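Local coordinates for MexT protein (Pseudomonas aeruginosa, PDB 6L33) that probably binds DNA as a LysR-type activator of efflux pump transcription, the part described here being its regulatory domain, at residues Arg86-Pro91 / Cys100-Ala105. Numbering follows the deposited sequence.
Sequences RADSAP and CARPHA
Asp88 and Arg102 meet in a salt bridge that spans from the loop after strand 82-86 to the turn just after helix 96-101. Both amino groups of the Arg102 guanidinium turn to one carboxylate oxygen. NH1 of Arg102 lies 2.5 Å from OD1 of Asp88, shorter than expected, so the exact length is doubtful. NH2 of Arg102 gives OD1 of Asp88 a weak, bent bond of 2.9 Å. OD1 sits at the guanidinium edge, near its plane. The two flat groups are nevertheless turned 67° apart, so this is not the flat, two-oxygen pairing of carboxylate and guanidinium.

OD2 of Asp88 is held within its own segment, by Arg86 and by the backbone of Ala90. OD2 of Asp88 uses its syn lone pair to accept from NH1 of Arg86 at 3.2 Å, close to that guanidinium's plane. Ala90 N comes to OD2 of Asp88 from the anti side at 3.1 Å, tilted well out of the carboxylate plane, and closes an Asx turn. Asp88 reaches this place with CG between its backbone N and carbonyl carbon (chi1 65°).

The close packing is confined to these charged ends. Arg86 is buried; its NH2 forms a salt bridge with Glu170, and its side chain touches Ile150. Arg102 bends at chi3 (64°) to bring its tip to Asp88, while its NE bonds to the carbonyl O of Asp148. The loop side is looser at Ser89 and Pro91, which are exposed, though Arg168 bonds to the carbonyls of Asp88 and Ala90. The backbones stay well apart.

NH1 of Arg86 and NH2 of Arg102 come within 3.9 Å, with their planes nearly perpendicular. Asp88 joins both arginines in one network. Its carboxylate meets both guanidinium groups and probably balances part of their positive charge. The arginines would be expected to keep it ionised, linking the two turns in this LysR substrate-binding fold.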
loop_
_atom_site.group_PDB
_atom_site.type_symbol
_atom_site.label_atom_id
_atom_site.label_comp_id
_atom_site.label_asym_id
_atom_site.label_seq_id
_atom_site.Cartn_x
_atom_site.Cartn_y
_atom_site.Cartn_z
ATOM N N ARG B 86 -8.552 -4.178 -17.936
ATOM C CA ARG B 86 -8.865 -2.993 -18.715
ATOM C C ARG B 86 -10.176 -2.398 -18.228
ATOM O O ARG B 86 -10.966 -3.051 -17.540
ATOM C CB ARG B 86 -8.928 -3.293 -20.220
ATOM C CG ARG B 86 -9.896 -4.386 -20.634
ATOM C CD ARG B 86 -10.382 -4.109 -22.046
ATOM N NE ARG B 86 -10.444 -5.294 -22.884
ATOM C CZ ARG B 86 -10.772 -5.274 -24.172
ATOM N NH1 ARG B 86 -11.057 -4.125 -24.772
ATOM N NH2 ARG B 86 -10.805 -6.403 -24.859
ATOM N N ALA B 87 -10.391 -1.132 -18.592
ATOM C CA ALA B 87 -11.557 -0.386 -18.154
ATOM C C ALA B 87 -12.349 0.226 -19.299
ATOM O O ALA B 87 -13.377 0.863 -19.044
ATOM C CB ALA B 87 -11.143 0.726 -17.178
ATOM N N ASP B 88 -11.905 0.066 -20.543
ATOM C CA ASP B 88 -12.628 0.624 -21.671
ATOM C C ASP B 88 -13.838 -0.245 -22.007
ATOM O O ASP B 88 -14.032 -1.332 -21.457
ATOM C CB ASP B 88 -11.711 0.759 -22.885
ATOM C CG ASP B 88 -11.231 -0.582 -23.399
ATOM O OD1 ASP B 88 -10.358 -1.187 -22.747
ATOM O OD2 ASP B 88 -11.731 -1.033 -24.450
ATOM N N SER B 89 -14.656 0.246 -22.936
ATOM C CA SER B 89 -15.912 -0.404 -23.288
ATOM C C SER B 89 -15.884 -1.034 -24.674
ATOM O O SER B 89 -16.934 -1.459 -25.169
ATOM C CB SER B 89 -17.065 0.599 -23.193
ATOM O OG SER B 89 -16.762 1.791 -23.902
ATOM N N ALA B 90 -14.719 -1.110 -25.308
ATOM C CA ALA B 90 -14.639 -1.657 -26.657
ATOM C C ALA B 90 -14.916 -3.156 -26.632
ATOM O O ALA B 90 -14.368 -3.869 -25.785
ATOM C CB ALA B 90 -13.267 -1.382 -27.268
ATOM N N PRO B 91 -15.750 -3.669 -27.533
ATOM C CA PRO B 91 -16.046 -5.104 -27.523
ATOM C C PRO B 91 -14.854 -5.919 -27.995
ATOM O O PRO B 91 -14.005 -5.445 -28.755
ATOM C CB PRO B 91 -17.220 -5.224 -28.498
ATOM C CG PRO B 91 -16.981 -4.113 -29.471
ATOM C CD PRO B 91 -16.428 -2.975 -28.642
ATOM N N CYS B 100 0.048 -4.001 -27.606
ATOM C CA CYS B 100 1.277 -3.241 -27.789
ATOM C C CYS B 100 1.017 -1.776 -28.114
ATOM O O CYS B 100 1.914 -0.947 -27.931
ATOM C CB CYS B 100 2.110 -3.880 -28.900
ATOM S SG CYS B 100 3.025 -5.341 -28.360
ATOM N N ALA B 101 -0.182 -1.439 -28.596
ATOM C CA ALA B 101 -0.491 -0.070 -28.982
ATOM C C ALA B 101 -1.103 0.751 -27.855
ATOM O O ALA B 101 -1.046 1.985 -27.903
ATOM C CB ALA B 101 -1.446 -0.060 -30.181
ATOM N N ARG B 102 -1.675 0.115 -26.859
ATOM C CA ARG B 102 -2.318 0.880 -25.805
ATOM C C ARG B 102 -1.318 1.221 -24.706
ATOM O O ARG B 102 -0.248 0.615 -24.620
ATOM C CB ARG B 102 -3.505 0.094 -25.254
ATOM C CG ARG B 102 -4.695 0.156 -26.204
ATOM C CD ARG B 102 -5.850 -0.718 -25.778
ATOM N NE ARG B 102 -6.417 -0.295 -24.504
ATOM C CZ ARG B 102 -7.657 -0.571 -24.118
ATOM N NH1 ARG B 102 -8.092 -0.152 -22.939
ATOM N NH2 ARG B 102 -8.464 -1.261 -24.914
ATOM N N PRO B 103 -1.611 2.225 -23.881
ATOM C CA PRO B 103 -0.715 2.549 -22.768
ATOM C C PRO B 103 -0.921 1.605 -21.597
ATOM O O PRO B 103 -1.997 1.036 -21.401
ATOM C CB PRO B 103 -1.116 3.982 -22.401
ATOM C CG PRO B 103 -2.561 4.051 -22.759
ATOM C CD PRO B 103 -2.720 3.193 -23.992
ATOM N N HIS B 104 0.134 1.448 -20.804
ATOM C CA HIS B 104 0.160 0.421 -19.776
ATOM C C HIS B 104 0.457 1.006 -18.404
ATOM O O HIS B 104 1.204 1.977 -18.265
ATOM C CB HIS B 104 1.193 -0.654 -20.115
ATOM C CG HIS B 104 0.868 -1.415 -21.358
ATOM N ND1 HIS B 104 0.284 -2.663 -21.336
ATOM C CD2 HIS B 104 1.019 -1.093 -22.664
ATOM C CE1 HIS B 104 0.106 -3.084 -22.575
ATOM N NE2 HIS B 104 0.541 -2.148 -23.400
ATOM N N ALA B 105 -0.153 0.396 -17.393
ATOM C CA ALA B 105 0.169 0.638 -15.996
ATOM C C ALA B 105 0.935 -0.566 -15.476
ATOM O O ALA B 105 0.524 -1.711 -15.694
ATOM C CB ALA B 105 -1.093 0.871 -15.163
#